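5' nucleotidase family protein (Staphylococcus aureus subsp. aureus, PDB 4Q7F) belongs to the 5'-nucleotidase family, joining a metal-binding calcineurin-like phosphoesterase domain to a C-terminal 5'-nucleotidase domain, with manganese and magnesium ions bound in this model. Local coordinates at residues V94-N98 with T122-Y128; P129-A133 with T143-K148; N134-N138 with S178-A184. All coordinates share one frame; numbering follows the deposited sequence. Where two conformers were deposited one is given.

Contact 1 (V94-N98 with T122-Y128)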
# COMPACT_ATOMS: atom_id res chain seq x y z
N VAL A 94 1.13 -18.90 -0.66
CA VAL A 94 2.41 -19.32 -1.22
C VAL A 94 2.16 -20.42 -2.27
O VAL A 94 2.79 -20.43 -3.33
CB VAL A 94 3.39 -19.81 -0.12
CG1 VAL A 94 4.58 -20.56 -0.72
CG2 VAL A 94 3.88 -18.66 0.74
N ASP A 95 1.25 -21.34 -1.97
CA ASP A 95 0.89 -22.40 -2.92
C ASP A 95 0.48 -21.84 -4.29
O ASP A 95 0.86 -22.38 -5.34
CB ASP A 95 -0.20 -23.28 -2.37
CG ASP A 95 0.29 -24.18 -1.25
OD1 ASP A 95 1.50 -24.16 -0.96
OD2 ASP A 95 -0.54 -24.90 -0.67
N PHE A 96 -0.31 -20.76 -4.30
CA PHE A 96 -0.68 -20.13 -5.56
C PHE A 96 0.57 -19.68 -6.31
O PHE A 96 0.73 -20.01 -7.50
CB PHE A 96 -1.62 -18.91 -5.37
CG PHE A 96 -3.05 -19.30 -5.08
CD1 PHE A 96 -3.84 -19.85 -6.08
CD2 PHE A 96 -3.61 -19.08 -3.83
CE1 PHE A 96 -5.15 -20.21 -5.84
CE2 PHE A 96 -4.93 -19.43 -3.58
CZ PHE A 96 -5.70 -19.99 -4.58
N TYR A 97 1.46 -18.94 -5.65
CA TYR A 97 2.67 -18.48 -6.34
C TYR A 97 3.54 -19.65 -6.81
O TYR A 97 4.06 -19.64 -7.92
CB TYR A 97 3.48 -17.51 -5.49
CG TYR A 97 2.98 -16.10 -5.53
CD1 TYR A 97 1.98 -15.66 -4.69
CD2 TYR A 97 3.50 -15.20 -6.45
CE1 TYR A 97 1.52 -14.34 -4.76
CE2 TYR A 97 3.04 -13.91 -6.53
CZ TYR A 97 2.06 -13.49 -5.68
OH TYR A 97 1.64 -12.18 -5.80
N ASN A 98 3.67 -20.65 -5.95
CA ASN A 98 4.48 -21.77 -6.25
C ASN A 98 4.04 -22.56 -7.47
O ASN A 98 4.90 -23.01 -8.23
CB ASN A 98 4.65 -22.70 -5.02
CG ASN A 98 5.71 -22.20 -4.05
OD1 ASN A 98 6.39 -21.23 -4.31
ND2 ASN A 98 5.84 -22.87 -2.92
N THR A 122 7.60 -17.16 5.07
CA THR A 122 7.06 -17.03 3.73
C THR A 122 8.18 -17.21 2.68
O THR A 122 8.08 -18.06 1.75
CB THR A 122 6.32 -15.68 3.57
OG1 THR A 122 5.16 -15.69 4.41
CG2 THR A 122 5.89 -15.44 2.16
N LEU A 123 9.28 -16.48 2.86
CA LEU A 123 10.37 -16.57 1.89
C LEU A 123 10.92 -17.98 1.74
O LEU A 123 11.30 -18.38 0.64
CB LEU A 123 11.51 -15.61 2.20
CG LEU A 123 11.11 -14.12 2.27
CD1 LEU A 123 12.32 -13.22 2.46
CD2 LEU A 123 10.36 -13.73 1.02
N ARG A 124 10.99 -18.73 2.84
CA ARG A 124 11.53 -20.09 2.76
C ARG A 124 10.52 -21.09 2.18
O ARG A 124 10.92 -22.15 1.71
CB ARG A 124 12.14 -20.57 4.10
CG ARG A 124 11.24 -20.57 5.32
CD ARG A 124 11.98 -21.11 6.56
NE ARG A 124 11.21 -20.90 7.79
CZ ARG A 124 11.35 -19.88 8.63
NH1 ARG A 124 10.56 -19.80 9.70
NH2 ARG A 124 12.25 -18.92 8.43
N ARG A 125 9.24 -20.75 2.21
CA ARG A 125 8.19 -21.61 1.64
C ARG A 125 8.08 -21.42 0.09
O ARG A 125 7.63 -22.31 -0.62
CB ARG A 125 6.83 -21.35 2.30
CG ARG A 125 6.68 -21.87 3.73
CD ARG A 125 5.33 -21.45 4.32
NE ARG A 125 5.13 -21.90 5.71
CZ ARG A 125 4.72 -23.12 6.07
NH1 ARG A 125 4.49 -24.06 5.17
NH2 ARG A 125 4.57 -23.41 7.36
N LEU A 126 8.47 -20.25 -0.41
CA LEU A 126 8.44 -19.97 -1.85
C LEU A 126 9.52 -20.75 -2.59
O LEU A 126 10.62 -20.96 -2.07
CB LEU A 126 8.64 -18.48 -2.13
CG LEU A 126 7.55 -17.53 -1.62
CD1 LEU A 126 8.01 -16.07 -1.66
CD2 LEU A 126 6.27 -17.68 -2.44
N ASN A 127 9.19 -21.13 -3.82
CA ASN A 127 10.11 -21.92 -4.67
C ASN A 127 10.94 -21.09 -5.68
O ASN A 127 11.42 -21.61 -6.66
CB ASN A 127 9.35 -23.07 -5.36
CG ASN A 127 8.32 -22.58 -6.35
OD1 ASN A 127 8.34 -21.44 -6.78
ND2 ASN A 127 7.40 -23.46 -6.73
N TYR A 128 11.12 -19.80 -5.39
CA TYR A 128 11.95 -18.93 -6.19
C TYR A 128 12.53 -17.88 -5.24
O TYR A 128 11.96 -17.64 -4.19
CB TYR A 128 11.16 -18.26 -7.31
CG TYR A 128 9.95 -17.49 -6.82
CD1 TYR A 128 10.06 -16.18 -6.38
CD2 TYR A 128 8.72 -18.09 -6.79
CE1 TYR A 128 8.96 -15.49 -5.92
CE2 TYR A 128 7.61 -17.42 -6.34
CZ TYR A 128 7.74 -16.11 -5.91
OH TYR A 128 6.63 -15.47 -5.48
O HOH W 1 6.66 -20.18 -8.53
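Two helices of the calcineurin-like phosphoesterase domain, 91-99 and 116-125, meet where the second ends, and Asn98 of the first pairs with Arg125 and Asn127 at that end. The Asn98 amide uses both of its polar atoms: ND2 gives a nearly straight bond (166°) to Arg125 O at 3.0 Å, lying in the plane of its own amide, while OD1 receives the backbone N of Asn127 at 2.8 Å, the donor tilted from the carbonyl plane. Asparagine suits the place because one short side chain supplies a donor and an acceptor to backbone groups at a helix end. Asn127 answers in kind, its ND2 bonding Asn98 O at 3.0 Å. With its CG lodged between backbone N and carbonyl carbon (chi1 66°), its amide lies stacked over that of Asn98, the planes 26° apart and the two chains sliding past each other in opposite directions. A water lies 2.7 Å from both Tyr97 O and Asn127 OD1 and can donate to either, though it has more acceptors in reach than protons to give.

Beneath this polar layer the contact is apolar. Val94 sends CG1 to Leu126 CD2, 3.8 Å away, and CG2 toward the methyl CG2 of Thr122, so the branched valine meets the end of helix 116-125 with both methyls. Leu126 CD2 also approaches Tyr97 CB. The Tyr128 hydroxyl comes obliquely to the Tyr97 ring, OH lying 3.3 Å from CD2, while Tyr97 OH turns elsewhere and bonds Asp69. Thr122 OG1 is likewise engaged outside, by Ser90 and Tyr118.

Because Asn98 ties down both a carbonyl and an N-H beside Leu126, where helical geometry ends, its two bonds fix the rotation of its amide and satisfy backbone groups at the exit from helix 116-125.

Contact 2 (P129-A133 with T143-K148); sequences PVLCA and TDNGVK
Leu131 lays its isobutyl group over the backbone of 145-147, with CD1 reaching Lys148 CB at 3.7 Å and CD2 lying against Asn145 CB and carbonyl. The segments are two stretches of the phosphoesterase domain, one leading from helix 116-125 to strand 135-137, the other leading into strand 147-152 at the margin of a mixed six-stranded sheet. Leucine fits because its branched end spans both Asn145 and the aliphatic root of Lys148, which crosses it at about a right angle.

Next along, Cys132 N donates to Asn145 O at 3.2 Å, in the carbonyl plane and on a lone pair. The same oxygen receives Thr143 OG1 at 2.9 Å from above that plane, so two donors grip it from different directions. Thr143 can do this because its OG1 sits between backbone N and carbonyl carbon (chi1 54°), which leaves CG2 to pack against Cys132 CB. Gly146 brings its CA within 3.8 Å of Ala133 CB; with no side chain of its own it lets these backbones pass closely, and small Ala133 matches it. Both residues also form backbone bonds with Gly161 of the neighbouring strand 155-163.

Two waters complete the seam: one spans Val130 O and Asn145 N, and the other donates to Cys132 O at 2.6 Å while accepting from Thr143 N.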
# COMPACT_ATOMS: atom_id res chain seq x y z
N PRO A 129 13.66 -17.26 -5.60
CA PRO A 129 14.28 -16.27 -4.74
C PRO A 129 13.63 -14.91 -4.75
O PRO A 129 13.08 -14.47 -5.75
CB PRO A 129 15.69 -16.13 -5.34
CG PRO A 129 15.53 -16.48 -6.76
CD PRO A 129 14.52 -17.61 -6.75
N VAL A 130 13.71 -14.24 -3.60
CA VAL A 130 13.22 -12.87 -3.48
C VAL A 130 14.48 -12.01 -3.35
O VAL A 130 15.29 -12.22 -2.46
CB VAL A 130 12.25 -12.71 -2.30
CG1 VAL A 130 11.94 -11.24 -2.05
CG2 VAL A 130 10.96 -13.47 -2.59
N LEU A 131 14.64 -11.05 -4.27
CA LEU A 131 15.86 -10.27 -4.33
C LEU A 131 15.68 -8.90 -3.69
O LEU A 131 14.81 -8.14 -4.10
CB LEU A 131 16.30 -10.11 -5.78
CG LEU A 131 16.59 -11.43 -6.53
CD1 LEU A 131 16.83 -11.14 -8.01
CD2 LEU A 131 17.77 -12.17 -5.94
N CYS A 132 16.50 -8.61 -2.68
CA CYS A 132 16.47 -7.29 -1.99
C CYS A 132 17.88 -6.92 -1.58
O CYS A 132 18.39 -7.43 -0.58
CB CYS A 132 15.56 -7.33 -0.78
SG CYS A 132 15.45 -5.71 0.02
N ALA A 133 18.51 -6.03 -2.34
CA ALA A 133 19.89 -5.63 -2.06
C ALA A 133 20.07 -4.48 -1.07
O ALA A 133 21.19 -4.24 -0.58
CB ALA A 133 20.58 -5.29 -3.38
N THR A 143 17.38 -10.81 2.77
CA THR A 143 17.20 -11.91 1.80
C THR A 143 18.54 -12.56 1.49
O THR A 143 19.60 -11.94 1.69
CB THR A 143 16.57 -11.44 0.46
OG1 THR A 143 17.32 -10.34 -0.10
CG2 THR A 143 15.15 -10.99 0.68
N ASP A 144 18.50 -13.81 1.04
CA ASP A 144 19.72 -14.51 0.68
C ASP A 144 20.54 -13.71 -0.33
O ASP A 144 21.75 -13.61 -0.21
CB ASP A 144 19.41 -15.90 0.09
CG ASP A 144 18.82 -16.85 1.11
OD1 ASP A 144 18.91 -16.58 2.32
OD2 ASP A 144 18.26 -17.89 0.71
N ASN A 145 19.89 -13.16 -1.34
CA ASN A 145 20.59 -12.39 -2.36
C ASN A 145 19.84 -11.15 -2.77
O ASN A 145 18.64 -11.02 -2.54
CB ASN A 145 20.81 -13.24 -3.60
CG ASN A 145 21.90 -14.27 -3.41
OD1 ASN A 145 23.08 -13.94 -3.38
ND2 ASN A 145 21.52 -15.53 -3.35
N GLY A 146 20.57 -10.25 -3.40
CA GLY A 146 20.01 -9.04 -3.93
C GLY A 146 20.22 -8.95 -5.43
O GLY A 146 19.57 -8.15 -6.09
N VAL A 147 21.11 -9.79 -5.97
CA VAL A 147 21.40 -9.78 -7.39
C VAL A 147 21.39 -11.22 -7.95
O VAL A 147 21.78 -12.16 -7.25
CB VAL A 147 22.76 -9.10 -7.66
CG1 VAL A 147 23.13 -9.18 -9.13
CG2 VAL A 147 22.73 -7.65 -7.20
N LYS A 148 20.90 -11.36 -9.18
CA LYS A 148 20.82 -12.64 -9.90
C LYS A 148 21.35 -12.45 -11.32
O LYS A 148 21.06 -11.45 -11.98
CB LYS A 148 19.35 -13.10 -9.96
CG LYS A 148 19.06 -14.33 -10.81
CD LYS A 148 17.55 -14.61 -10.84
CE LYS A 148 17.17 -15.68 -11.86
NZ LYS A 148 17.85 -16.98 -11.63
O HOH W 2 17.35 -14.14 -2.31
O HOH W 3 17.43 -8.12 1.76

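Contact 3 (N134-N138 with S178-A184); sequences NIYEN and SLTFHSA
Asn134 bonds to His182 twice, through its backbone and its side chain. Its carbonyl O accepts His182 N at 2.8 Å, almost straight at 172°, while its ND2 gives a bond of the same length to His182 O. The second bond depends on the amide folding back over its own backbone (chi1 69°); ND2 also serves Thr163 O, so asparagine links this pair to strand 155-163. Ile135 points to the face it shares with Phe181, pressing CG1 to within 3.8 Å of Phe181 CD2 as the two side chains cross obliquely, an apolar pairing that suits its buried place.

At Tyr136 the backbone exchanges two bonds with Thr180, N to O and O to N, each 2.8 Å, the hydrogen-bonded pair of an antiparallel ladder between strands 135-137 and 179-181. Strand 135-137 is the middle one of a small three-stranded sheet, bonded on its other side through Ile135 to Leu142. The Tyr136 ring, on the face shared with Thr180, receives the edge of His182 in an offset edge-to-face stack, centroids 5.1 Å apart and planes at 75°.

Glu137 returns to the face of Ile135, Leu179 and Phe181; its CB packs on Leu179 CD2 at 3.8 Å, and its extended chain carries the carboxylate to a salt bridge with Lys120. Just past the strand, Asn138 N makes a weak bond to Ser178 O, 3.3 Å long.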
# COMPACT_ATOMS: atom_id res chain seq x y z
N ASN A 134 19.00 -3.78 -0.72
CA ASN A 134 19.15 -2.62 0.15
C ASN A 134 18.51 -2.67 1.54
O ASN A 134 18.43 -1.64 2.24
CB ASN A 134 18.71 -1.37 -0.60
CG ASN A 134 17.22 -1.33 -0.85
OD1 ASN A 134 16.60 -2.35 -1.09
ND2 ASN A 134 16.64 -0.14 -0.77
N ILE A 135 18.06 -3.84 1.97
CA ILE A 135 17.50 -3.99 3.31
C ILE A 135 18.38 -4.99 4.01
O ILE A 135 18.47 -6.17 3.60
CB ILE A 135 16.05 -4.49 3.33
CG1 ILE A 135 15.13 -3.45 2.70
CG2 ILE A 135 15.60 -4.77 4.76
CD1 ILE A 135 13.66 -3.81 2.71
N TYR A 136 19.06 -4.53 5.05
CA TYR A 136 19.97 -5.39 5.81
C TYR A 136 19.40 -5.82 7.14
O TYR A 136 18.68 -5.05 7.82
CB TYR A 136 21.30 -4.66 6.06
CG TYR A 136 22.28 -4.70 4.91
CD1 TYR A 136 21.97 -4.17 3.66
CD2 TYR A 136 23.56 -5.22 5.10
CE1 TYR A 136 22.89 -4.20 2.61
CE2 TYR A 136 24.49 -5.23 4.07
CZ TYR A 136 24.16 -4.72 2.83
OH TYR A 136 25.10 -4.76 1.82
N GLU A 137 19.72 -7.04 7.51
CA GLU A 137 19.37 -7.58 8.81
C GLU A 137 20.74 -7.81 9.47
O GLU A 137 21.51 -8.67 9.03
CB GLU A 137 18.59 -8.86 8.69
CG GLU A 137 18.19 -9.44 10.03
CD GLU A 137 17.59 -10.82 9.92
OE1 GLU A 137 17.96 -11.59 9.01
OE2 GLU A 137 16.76 -11.15 10.77
N ASN A 138 21.03 -7.03 10.50
CA ASN A 138 22.33 -7.08 11.14
C ASN A 138 23.40 -6.66 10.11
O ASN A 138 23.27 -5.58 9.51
CB ASN A 138 22.60 -8.43 11.84
CG ASN A 138 21.63 -8.69 12.99
OD1 ASN A 138 21.12 -7.76 13.62
ND2 ASN A 138 21.40 -9.96 13.29
N SER A 178 15.49 -4.91 13.93
CA SER A 178 16.83 -5.40 13.62
C SER A 178 17.28 -5.06 12.19
O SER A 178 18.36 -5.47 11.76
CB SER A 178 16.86 -6.92 13.77
OG SER A 178 15.92 -7.53 12.88
N LEU A 179 16.47 -4.29 11.48
CA LEU A 179 16.74 -4.01 10.09
C LEU A 179 17.29 -2.63 9.83
O LEU A 179 17.02 -1.69 10.56
CB LEU A 179 15.43 -4.16 9.26
CG LEU A 179 14.64 -5.46 9.45
CD1 LEU A 179 13.44 -5.48 8.51
CD2 LEU A 179 15.50 -6.69 9.24
N THR A 180 18.02 -2.53 8.72
CA THR A 180 18.59 -1.28 8.25
C THR A 180 18.15 -1.11 6.79
O THR A 180 18.35 -2.02 5.97
CB THR A 180 20.11 -1.34 8.33
OG1 THR A 180 20.49 -1.65 9.67
CG2 THR A 180 20.74 -0.01 7.91
N PHE A 181 17.56 0.05 6.48
CA PHE A 181 17.07 0.35 5.14
C PHE A 181 17.95 1.36 4.43
O PHE A 181 18.02 2.52 4.84
CB PHE A 181 15.64 0.90 5.23
CG PHE A 181 14.72 0.01 5.98
CD1 PHE A 181 14.67 0.07 7.37
CD2 PHE A 181 13.94 -0.92 5.33
CE1 PHE A 181 13.85 -0.79 8.09
CE2 PHE A 181 13.11 -1.77 6.04
CZ PHE A 181 13.06 -1.71 7.41
N HIS A 182 18.59 0.95 3.35
CA HIS A 182 19.47 1.87 2.63
C HIS A 182 18.80 2.45 1.39
O HIS A 182 17.92 1.83 0.77
CB HIS A 182 20.76 1.14 2.23
CG HIS A 182 21.52 0.58 3.39
ND1 HIS A 182 22.49 1.29 4.06
CD2 HIS A 182 21.46 -0.63 4.00
CE1 HIS A 182 22.98 0.56 5.04
NE2 HIS A 182 22.38 -0.62 5.02
N SER A 183 19.21 3.67 1.03
CA SER A 183 18.73 4.32 -0.18
C SER A 183 18.88 3.40 -1.40
O SER A 183 19.96 2.85 -1.63
CB SER A 183 19.56 5.57 -0.44
OG SER A 183 19.40 6.01 -1.78
N ALA A 184 17.81 3.24 -2.18
CA ALA A 184 17.84 2.41 -3.38
C ALA A 184 18.78 3.04 -4.40
O ALA A 184 19.47 2.33 -5.12
CB ALA A 184 16.45 2.25 -3.98

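Overall arrangement
One segment of each contact lies on a continuous run, residues 122-138; their partners are 94-98, 143-148 and 178-184. Contacts 1 and 2 have centres 15 Å apart and touch: Leu123 CD2 packs on Val130 CG2 at 3.7 Å, and Leu123 CD1 meets Thr143 CG2 at 4.0 Å. Contacts 2 and 3, with centres 12 Å apart, adjoin between Ala133 and Asn134, and their segments alternate along the chain. Contacts 1 and 3 do not touch, their nearest atoms being about 9 Å apart. All three lie near but outside the metal centre: the side chain of Tyr97 is about 11 Å from manganese, those of Ile135 and Cys132 about 11 and 12 Å from magnesium, and that of Phe181 about 13 Å from the bound (2R,3S,5R)-5-(6-amino-9H-purin-9-yl)-tetrahydro-2-(hydroxymethyl)furan-3-ol.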